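Penicillin binding protein 2X (PDB 5U47) probably acts as a septal transpeptidase that cross-links the peptides of adjacent peptidoglycan strands during cell division, and is the kind of enzyme that beta-lactams inactivate by acylation. Local coordinates at residues Ala30-Ile35 with Ala44-Ser49; Ala150-Gly155 with Lys278-Val283; Glu158-Lys163 with Ser169-Thr174. The protein carries 1 engineered substitution. All blocks are in the same frame, centred on the assembly; numbering follows the deposited sequence.

Contact 1. Residues Ala30-Ile35 with Ala44-Ser49; sequences AKRGTI and AEDSTS. With ACT (acetate ion), chain C.
Ile35 and Ala44 form the tight end of this contact, an antiparallel hydrogen-bonded pair. Ile35 N gives its hydrogen to Ala44 O at 2.9 Å, and Ala44 N returns one to Ile35 O at 3.1 Å. On the face that carries both side chains, Ile35 CD1 rests on Ala44 CB at 4.0 Å, with Leu176 and Glu177 of helix 175-179 beside them.

Two residues further along the strand, Asp46 turns its carboxylate to the loop. Its OD2 takes the backbone N of Arg32 at 2.8 Å, the donor standing 46° above the carboxylate plane, while OD1 presses on Arg32 CB at 3.3 Å and pairs with Arg142. With a water on OD2 as well, three partners grip the group and probably favour its charged form. Arg32 and Gly33 open the RGxxxDRNG signature of the N-terminal domain of class B penicillin-binding proteins. The arginine crosses Asp46 at about a right angle; with CG anti to the backbone N (chi1 -175°) its extended chain carries the guanidinium off to a salt bridge with Glu177 and a bond to Asn181.

Between the two ends the backbones part and a water fills in, linking Arg32 O, Thr34 OG1 and Asp46 N. Toward solvent the fit slackens: another water joins Thr34 OG1 to Glu45 OE1, and Lys31 lies extended, its CE 3.4 Å from O of an acetate, probably from the crystallisation liquor, whose OXT accepts from Thr48 OG1 at 2.5 Å.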
loop_
_atom_site.group_PDB
_atom_site.type_symbol
_atom_site.label_atom_id
_atom_site.label_comp_id
_atom_site.label_asym_id
_atom_site.label_seq_id
_atom_site.Cartn_x
_atom_site.Cartn_y
_atom_site.Cartn_z
ATOM N N ALA A 30 5.762 24.280 6.156
ATOM C CA ALA A 30 4.353 24.325 5.818
ATOM C C ALA A 30 3.605 23.238 6.601
ATOM O O ALA A 30 4.203 22.253 7.059
ATOM C CB ALA A 30 4.177 24.087 4.325
ATOM N N LYS A 31 2.304 23.433 6.764
ATOM C CA LYS A 31 1.477 22.426 7.361
ATOM C C LYS A 31 1.482 21.196 6.423
ATOM O O LYS A 31 1.245 21.310 5.216
ATOM C CB LYS A 31 0.052 22.928 7.511
ATOM C CG LYS A 31 -0.909 21.857 7.992
ATOM C CD LYS A 31 -2.336 22.317 7.997
ATOM C CE LYS A 31 -3.228 21.191 8.486
ATOM N NZ LYS A 31 -4.666 21.553 8.375
ATOM N N ARG A 32 1.755 20.033 6.990
ATOM C CA ARG A 32 1.754 18.798 6.243
ATOM C C ARG A 32 0.311 18.364 6.016
ATOM O O ARG A 32 -0.538 18.488 6.908
ATOM C CB ARG A 32 2.514 17.729 7.027
ATOM C CG ARG A 32 2.708 16.407 6.304
ATOM C CD ARG A 32 3.597 15.492 7.140
ATOM N NE ARG A 32 3.870 14.214 6.491
ATOM C CZ ARG A 32 4.774 14.032 5.532
ATOM N NH1 ARG A 32 5.494 15.059 5.062
ATOM N NH2 ARG A 32 4.947 12.834 5.014
ATOM N N GLY A 33 0.051 17.823 4.833
ATOM C CA GLY A 33 -1.256 17.351 4.472
ATOM C C GLY A 33 -1.749 16.275 5.415
ATOM O O GLY A 33 -0.961 15.587 6.060
ATOM N N THR A 34 -3.067 16.173 5.506
ATOM C CA THR A 34 -3.713 15.187 6.340
ATOM C C THR A 34 -3.947 13.946 5.502
ATOM O O THR A 34 -4.238 14.053 4.313
ATOM C CB THR A 34 -5.057 15.737 6.850
ATOM O OG1 THR A 34 -4.798 16.805 7.737
ATOM C CG2 THR A 34 -5.875 14.690 7.585
ATOM N N ILE A 35 -3.831 12.784 6.138
ATOM C CA ILE A 35 -4.119 11.501 5.511
ATOM C C ILE A 35 -5.438 11.048 6.096
ATOM O O ILE A 35 -5.583 10.953 7.343
ATOM C CB ILE A 35 -3.028 10.446 5.794
ATOM C CG1 ILE A 35 -1.693 10.925 5.218
ATOM C CG2 ILE A 35 -3.413 9.106 5.163
ATOM C CD1 ILE A 35 -0.490 10.129 5.685
ATOM N N ALA A 44 -3.883 10.535 9.902
ATOM C CA ALA A 44 -2.664 11.228 10.305
ATOM C C ALA A 44 -2.828 12.728 10.034
ATOM O O ALA A 44 -3.234 13.123 8.940
ATOM C CB ALA A 44 -1.433 10.704 9.558
ATOM N N GLU A 45 -2.512 13.548 11.024
ATOM C CA GLU A 45 -2.621 14.981 10.871
ATOM C C GLU A 45 -1.634 15.695 11.765
ATOM O O GLU A 45 -1.175 15.146 12.783
ATOM C CB GLU A 45 -4.046 15.478 11.178
ATOM C CG GLU A 45 -4.495 15.290 12.627
ATOM C CD GLU A 45 -5.848 15.962 12.939
ATOM O OE1 GLU A 45 -6.418 16.664 12.074
ATOM O OE2 GLU A 45 -6.347 15.780 14.065
ATOM N N ASP A 46 -1.316 16.923 11.369
ATOM C CA ASP A 46 -0.421 17.775 12.141
ATOM C C ASP A 46 -1.097 18.276 13.399
ATOM O O ASP A 46 -2.299 18.506 13.412
ATOM C CB ASP A 46 0.041 19.006 11.327
ATOM C CG ASP A 46 1.130 18.686 10.333
ATOM O OD1 ASP A 46 1.406 17.480 10.133
ATOM O OD2 ASP A 46 1.729 19.651 9.747
ATOM N N SER A 47 -0.294 18.432 14.446
ATOM C CA SER A 47 -0.723 18.972 15.725
ATOM C C SER A 47 0.347 19.961 16.194
ATOM O O SER A 47 1.537 19.614 16.286
ATOM C CB SER A 47 -0.894 17.846 16.733
ATOM O OG SER A 47 -1.098 18.318 18.030
ATOM N N THR A 48 -0.083 21.188 16.468
ATOM C CA THR A 48 0.813 22.260 16.905
ATOM C C THR A 48 0.670 22.505 18.392
ATOM O O THR A 48 -0.439 22.625 18.910
ATOM C CB THR A 48 0.469 23.580 16.205
ATOM O OG1 THR A 48 0.419 23.378 14.806
ATOM C CG2 THR A 48 1.515 24.660 16.499
ATOM N N SER A 49 1.800 22.559 19.074
ATOM C CA SER A 49 1.841 22.896 20.489
ATOM C C SER A 49 2.910 24.003 20.608
ATOM O O SER A 49 3.582 24.346 19.624
ATOM C CB SER A 49 2.118 21.679 21.356
ATOM O OG SER A 49 3.398 21.165 21.097
HETATM C C ACT C . -1.857 22.283 12.744
HETATM O O ACT C . -2.187 22.345 11.536
HETATM O OXT ACT C . -0.719 21.896 13.103
HETATM C CH3 ACT C . -2.855 22.685 13.793
HETATM O O HOH W 1 4.146 20.506 9.178
HETATM O O HOH W 2 -2.411 17.694 8.715
HETATM O O HOH W 3 -6.490 17.499 9.625
#

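Contact 2. Residues Ala150-Gly155 with Lys278-Val283; sequences ASEFLG and KGYDWV
Tyr280 reaches the Glu152 carboxylate with the hydroxyl end of its ring: its OH donates to Glu152 OE2 at 2.6 Å. The two side chains come from opposite directions. Glu152 OE2 lies at the ring edge, in its plane and 3.3 Å from Tyr280 CE1, while the carboxylate is turned 31° from the ring. The bond uses the anti lone pair of OE2, the one directed away from OE1, and OE1 is taken by Thr266 OG1, so both oxygens are held, probably limiting rotation of the carboxylate. The bend at chi2 (75°) folds the chain back alongside the helix toward its N-terminal end, setting the carboxylate before Tyr280 OH.

The tyrosine is steadied by its own loop. Trp282 turns one ring face to it, with Tyr280 CE2 3.6 Å above the indole plane, and Asp281 OD1 accepts from Val283 N at 3.0 Å, closing an Asx turn just beyond the tyrosine. This partly exposed bridge ties the N-terminal dimerisation domain to the transpeptidase domain. Helix 151-154 lies against the edge of the transpeptidase sheet, with Glu152 on Gln263 and Phe153 on Thr261 of strand 258-264, while Tyr280 comes from the long loop between that strand and helix 297-308.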
loop_
_atom_site.group_PDB
_atom_site.type_symbol
_atom_site.label_atom_id
_atom_site.label_comp_id
_atom_site.label_asym_id
_atom_site.label_seq_id
_atom_site.Cartn_x
_atom_site.Cartn_y
_atom_site.Cartn_z
ATOM N N ALA A 150 -3.512 0.036 10.736
ATOM C CA ALA A 150 -2.733 0.052 9.467
ATOM C C ALA A 150 -1.408 0.757 9.651
ATOM O O ALA A 150 -0.980 1.543 8.802
ATOM C CB ALA A 150 -3.530 0.750 8.401
ATOM N N SER A 151 -0.736 0.445 10.742
ATOM C CA SER A 151 0.461 1.196 11.109
ATOM C C SER A 151 1.590 1.119 10.104
ATOM O O SER A 151 2.131 2.159 9.683
ATOM C CB SER A 151 0.923 0.801 12.514
ATOM O OG SER A 151 -0.046 1.210 13.462
ATOM N N GLU A 152 1.948 -0.096 9.709
ATOM C CA GLU A 152 2.994 -0.254 8.704
ATOM C C GLU A 152 2.608 0.395 7.359
ATOM O O GLU A 152 3.449 0.975 6.685
ATOM C CB GLU A 152 3.399 -1.729 8.541
ATOM C CG GLU A 152 4.199 -2.260 9.730
ATOM C CD GLU A 152 3.398 -2.547 10.995
ATOM O OE1 GLU A 152 2.114 -2.516 11.013
ATOM O OE2 GLU A 152 4.082 -2.828 12.002
ATOM N N PHE A 153 1.336 0.316 6.995
ATOM C CA PHE A 153 0.883 0.963 5.757
ATOM C C PHE A 153 1.063 2.502 5.803
ATOM O O PHE A 153 1.629 3.106 4.868
ATOM C CB PHE A 153 -0.559 0.589 5.502
ATOM C CG PHE A 153 -1.223 1.402 4.431
ATOM C CD1 PHE A 153 -0.999 1.124 3.089
ATOM C CD2 PHE A 153 -2.083 2.436 4.772
ATOM C CE1 PHE A 153 -1.630 1.873 2.104
ATOM C CE2 PHE A 153 -2.731 3.185 3.788
ATOM C CZ PHE A 153 -2.497 2.899 2.456
ATOM N N LEU A 154 0.596 3.114 6.889
ATOM C CA LEU A 154 0.683 4.571 7.045
ATOM C C LEU A 154 2.106 5.068 7.162
ATOM O O LEU A 154 2.460 6.076 6.575
ATOM C CB LEU A 154 -0.101 5.037 8.275
ATOM C CG LEU A 154 -1.611 4.865 8.232
ATOM C CD1 LEU A 154 -2.213 5.203 9.585
ATOM C CD2 LEU A 154 -2.215 5.721 7.136
ATOM N N GLY A 155 2.925 4.355 7.917
ATOM C CA GLY A 155 4.268 4.809 8.163
ATOM C C GLY A 155 4.270 5.982 9.131
ATOM O O GLY A 155 3.254 6.294 9.769
ATOM N N LYS A 278 10.457 -7.566 21.264
ATOM C CA LYS A 278 11.213 -8.682 20.713
ATOM C C LYS A 278 10.392 -9.329 19.615
ATOM O O LYS A 278 9.209 -9.559 19.789
ATOM C CB LYS A 278 11.516 -9.728 21.782
ATOM C CG LYS A 278 12.279 -10.921 21.239
ATOM C CD LYS A 278 12.848 -11.780 22.345
ATOM C CE LYS A 278 13.757 -12.847 21.768
ATOM N NZ LYS A 278 14.460 -13.558 22.860
ATOM N N GLY A 279 11.024 -9.602 18.484
ATOM C CA GLY A 279 10.337 -10.224 17.366
ATOM C C GLY A 279 9.729 -9.233 16.398
ATOM O O GLY A 279 9.272 -9.635 15.341
ATOM N N TYR A 280 9.723 -7.937 16.725
ATOM C CA TYR A 280 9.165 -6.985 15.765
ATOM C C TYR A 280 9.959 -7.082 14.453
ATOM O O TYR A 280 11.175 -7.174 14.466
ATOM C CB TYR A 280 9.123 -5.537 16.275
ATOM C CG TYR A 280 8.469 -4.649 15.245
ATOM C CD1 TYR A 280 7.097 -4.750 14.987
ATOM C CD2 TYR A 280 9.219 -3.763 14.460
ATOM C CE1 TYR A 280 6.497 -3.977 14.008
ATOM C CE2 TYR A 280 8.617 -2.985 13.480
ATOM C CZ TYR A 280 7.255 -3.103 13.267
ATOM O OH TYR A 280 6.646 -2.357 12.314
ATOM N N ASP A 281 9.238 -7.073 13.336
ATOM C CA ASP A 281 9.796 -7.202 12.002
ATOM C C ASP A 281 9.485 -5.918 11.259
ATOM O O ASP A 281 8.312 -5.563 11.108
ATOM C CB ASP A 281 9.130 -8.392 11.303
ATOM C CG ASP A 281 9.799 -8.776 9.972
ATOM O OD1 ASP A 281 10.530 -7.967 9.372
ATOM O OD2 ASP A 281 9.563 -9.920 9.520
ATOM N N TRP A 282 10.532 -5.242 10.790
ATOM C CA TRP A 282 10.397 -3.969 10.096
ATOM C C TRP A 282 10.012 -4.083 8.619
ATOM O O TRP A 282 9.752 -3.076 7.982
ATOM C CB TRP A 282 11.716 -3.195 10.210
ATOM C CG TRP A 282 12.013 -2.739 11.612
ATOM C CD1 TRP A 282 12.640 -3.440 12.586
ATOM C CD2 TRP A 282 11.661 -1.475 12.183
ATOM N NE1 TRP A 282 12.700 -2.691 13.745
ATOM C CE2 TRP A 282 12.110 -1.480 13.520
ATOM C CE3 TRP A 282 10.998 -0.345 11.697
ATOM C CZ2 TRP A 282 11.934 -0.387 14.374
ATOM C CZ3 TRP A 282 10.820 0.741 12.550
ATOM C CH2 TRP A 282 11.292 0.709 13.874
ATOM N N VAL A 283 9.961 -5.296 8.077
ATOM C CA VAL A 283 9.687 -5.488 6.646
ATOM C C VAL A 283 8.206 -5.296 6.361
ATOM O O VAL A 283 7.367 -5.810 7.097
ATOM C CB VAL A 283 10.170 -6.880 6.188
ATOM C CG1 VAL A 283 9.881 -7.108 4.724
ATOM C CG2 VAL A 283 11.686 -7.023 6.426
#

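Contact 3. Residues Glu158-Lys163 with Ser169-Thr174; sequences EPIENK and SLIGQT
Strands 158-161 and 169-172 run antiparallel with a strong twist, their short axes 118° apart in direction and 4.5 Å from each other at closest approach. Glu158 with Ile171 and Ile160 with Ser169 are hydrogen-bonded pairs, flanking the non-hydrogen-bonded pair of Pro159 and Leu170. Of the four backbone bonds, Ile160 N to Ser169 O is the shortest at 2.8 Å, and it runs nearly along the C=O axis. Proline, which has no N-H to give, falls at the pair that asks for none.

The two faces differ. On that of Pro159 and Leu170, Leu170 CD2 lies over the peptide between Glu158 and Pro159, 3.8 Å from Pro159 N, and touches the proline ring more distantly; the leucine also packs on Arg32, Thr140 and Arg142. The other face is more filled. Ile171 CD1 lies against Ile160 CB at 3.7 Å, the two isoleucines crossing at about a right angle. Gln173, folded back by a bend at chi2 (-63°), sets its CG on Glu158 CG at 3.6 Å and brings NE2 to within 3.7 Å of Ile160 CG1. Gln173 NE2 also donates to Ile171 O at 3.0 Å, from the face of the carbonyl opposite to the one met by Glu158 N, so this oxygen has two donors. The carboxylate of Glu158 leads away from the strands to a salt bridge with Arg156. Toward the turn, one water joins Ile160 O to Ser169 OG.

Together the strands make a beta hairpin in the N-terminal dimerisation domain, with its leucine side laid over strand 134-143 and its other face bearing Glu158, Ile160, Ser169 and Ile171, with Gln173 folded back against it.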
loop_
_atom_site.group_PDB
_atom_site.type_symbol
_atom_site.label_atom_id
_atom_site.label_comp_id
_atom_site.label_asym_id
_atom_site.label_seq_id
_atom_site.Cartn_x
_atom_site.Cartn_y
_atom_site.Cartn_z
ATOM N N GLU A 158 8.373 12.293 10.885
ATOM C CA GLU A 158 9.058 12.668 12.116
ATOM C C GLU A 158 9.641 14.068 11.980
ATOM O O GLU A 158 9.946 14.491 10.876
ATOM C CB GLU A 158 10.214 11.694 12.377
ATOM C CG GLU A 158 9.859 10.206 12.437
ATOM C CD GLU A 158 9.029 9.830 13.655
ATOM O OE1 GLU A 158 8.811 10.695 14.539
ATOM O OE2 GLU A 158 8.579 8.663 13.727
ATOM N N PRO A 159 9.826 14.775 13.111
ATOM C CA PRO A 159 10.417 16.107 13.035
ATOM C C PRO A 159 11.915 16.012 12.783
ATOM O O PRO A 159 12.617 15.334 13.519
ATOM C CB PRO A 159 10.118 16.714 14.407
ATOM C CG PRO A 159 9.953 15.559 15.322
ATOM C CD PRO A 159 9.551 14.364 14.497
ATOM N N ILE A 160 12.383 16.678 11.731
ATOM C CA ILE A 160 13.795 16.662 11.352
ATOM C C ILE A 160 14.348 18.088 11.404
ATOM O O ILE A 160 13.727 19.021 10.866
ATOM C CB ILE A 160 13.964 16.059 9.940
ATOM C CG1 ILE A 160 13.438 14.613 9.896
ATOM C CG2 ILE A 160 15.410 16.102 9.489
ATOM C CD1 ILE A 160 14.168 13.623 10.787
ATOM N N GLU A 161 15.508 18.248 12.043
ATOM C CA GLU A 161 16.141 19.556 12.180
ATOM C C GLU A 161 16.956 19.913 10.936
ATOM O O GLU A 161 17.829 19.151 10.512
ATOM C CB GLU A 161 17.090 19.607 13.397
ATOM C CG GLU A 161 17.622 21.020 13.672
ATOM C CD GLU A 161 18.801 21.105 14.640
ATOM O OE1 GLU A 161 19.307 20.067 15.122
ATOM O OE2 GLU A 161 19.233 22.249 14.907
ATOM N N ASN A 162 16.679 21.084 10.372
ATOM C CA ASN A 162 17.459 21.596 9.249
ATOM C C ASN A 162 18.734 22.205 9.868
ATOM O O ASN A 162 18.674 23.215 10.572
ATOM C CB ASN A 162 16.639 22.629 8.466
ATOM C CG ASN A 162 17.360 23.157 7.234
ATOM O OD1 ASN A 162 18.560 23.421 7.260
ATOM N ND2 ASN A 162 16.613 23.346 6.155
ATOM N N LYS A 163 19.872 21.561 9.622
ATOM C CA LYS A 163 21.167 21.993 10.175
ATOM C C LYS A 163 21.634 23.391 9.728
ATOM O O LYS A 163 22.473 24.008 10.390
ATOM C CB LYS A 163 22.245 20.959 9.823
ATOM C CG LYS A 163 22.074 19.614 10.512
ATOM C CD LYS A 163 22.521 19.676 11.970
ATOM C CE LYS A 163 22.290 18.364 12.703
ATOM N NZ LYS A 163 20.842 18.079 12.892
ATOM N N SER A 169 10.925 20.534 10.493
ATOM C CA SER A 169 9.840 20.214 9.585
ATOM C C SER A 169 9.566 18.716 9.701
ATOM O O SER A 169 10.443 17.937 10.075
ATOM C CB SER A 169 10.201 20.583 8.142
ATOM O OG SER A 169 11.202 19.721 7.643
ATOM N N LEU A 170 8.342 18.319 9.399
ATOM C CA LEU A 170 7.994 16.918 9.416
ATOM C C LEU A 170 8.400 16.305 8.089
ATOM O O LEU A 170 8.059 16.847 7.038
ATOM C CB LEU A 170 6.490 16.751 9.590
ATOM C CG LEU A 170 5.913 17.151 10.935
ATOM C CD1 LEU A 170 4.410 16.919 10.877
ATOM C CD2 LEU A 170 6.558 16.341 12.050
ATOM N N ILE A 171 9.109 15.183 8.147
ATOM C CA ILE A 171 9.528 14.440 6.946
ATOM C C ILE A 171 9.126 12.975 7.070
ATOM O O ILE A 171 9.466 12.306 8.061
ATOM C CB ILE A 171 11.039 14.519 6.721
ATOM C CG1 ILE A 171 11.462 15.991 6.607
ATOM C CG2 ILE A 171 11.456 13.715 5.482
ATOM C CD1 ILE A 171 12.932 16.207 6.352
ATOM N N GLY A 172 8.414 12.481 6.052
ATOM C CA GLY A 172 7.985 11.085 6.019
ATOM C C GLY A 172 9.194 10.164 5.976
ATOM O O GLY A 172 10.058 10.324 5.114
ATOM N N GLN A 173 9.254 9.221 6.917
ATOM C CA GLN A 173 10.382 8.282 7.055
ATOM C C GLN A 173 10.076 6.874 6.558
ATOM O O GLN A 173 10.963 6.168 6.114
ATOM C CB GLN A 173 10.795 8.172 8.533
ATOM C CG GLN A 173 11.176 9.497 9.171
ATOM C CD GLN A 173 12.388 10.131 8.529
ATOM O OE1 GLN A 173 13.383 9.462 8.278
ATOM N NE2 GLN A 173 12.323 11.433 8.289
ATOM N N THR A 174 8.819 6.470 6.667
ATOM C CA THR A 174 8.398 5.139 6.279
ATOM C C THR A 174 7.016 5.132 5.697
ATOM O O THR A 174 6.250 6.097 5.856
ATOM C CB THR A 174 8.330 4.204 7.509
ATOM O OG1 THR A 174 7.480 4.801 8.503
ATOM C CG2 THR A 174 9.721 3.971 8.082
HETATM O O HOH W 4 13.572 20.255 8.496
#

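In the fold
Contact 1 closes first along the chain; contact 2 then opens at helix 151-154 and ends far downstream in the transpeptidase domain, and the hairpin of contact 3 is nested within that loop. Contacts 1 and 3, both in the dimerisation domain, have centres about 13 Å apart and meet where Leu170 packs on Asp46 and Arg32, joining the hairpin to the mixed sheet that contains strand 42-55. Contact 2 lies about 22 Å from contact 1 and 19 Å from contact 3, centre to centre. Leu154 touches Ile35, and Gly155, just past the helix, touches Thr174; segment 150-155 thus packs on both other contacts while contact 2 joins it to the transpeptidase domain.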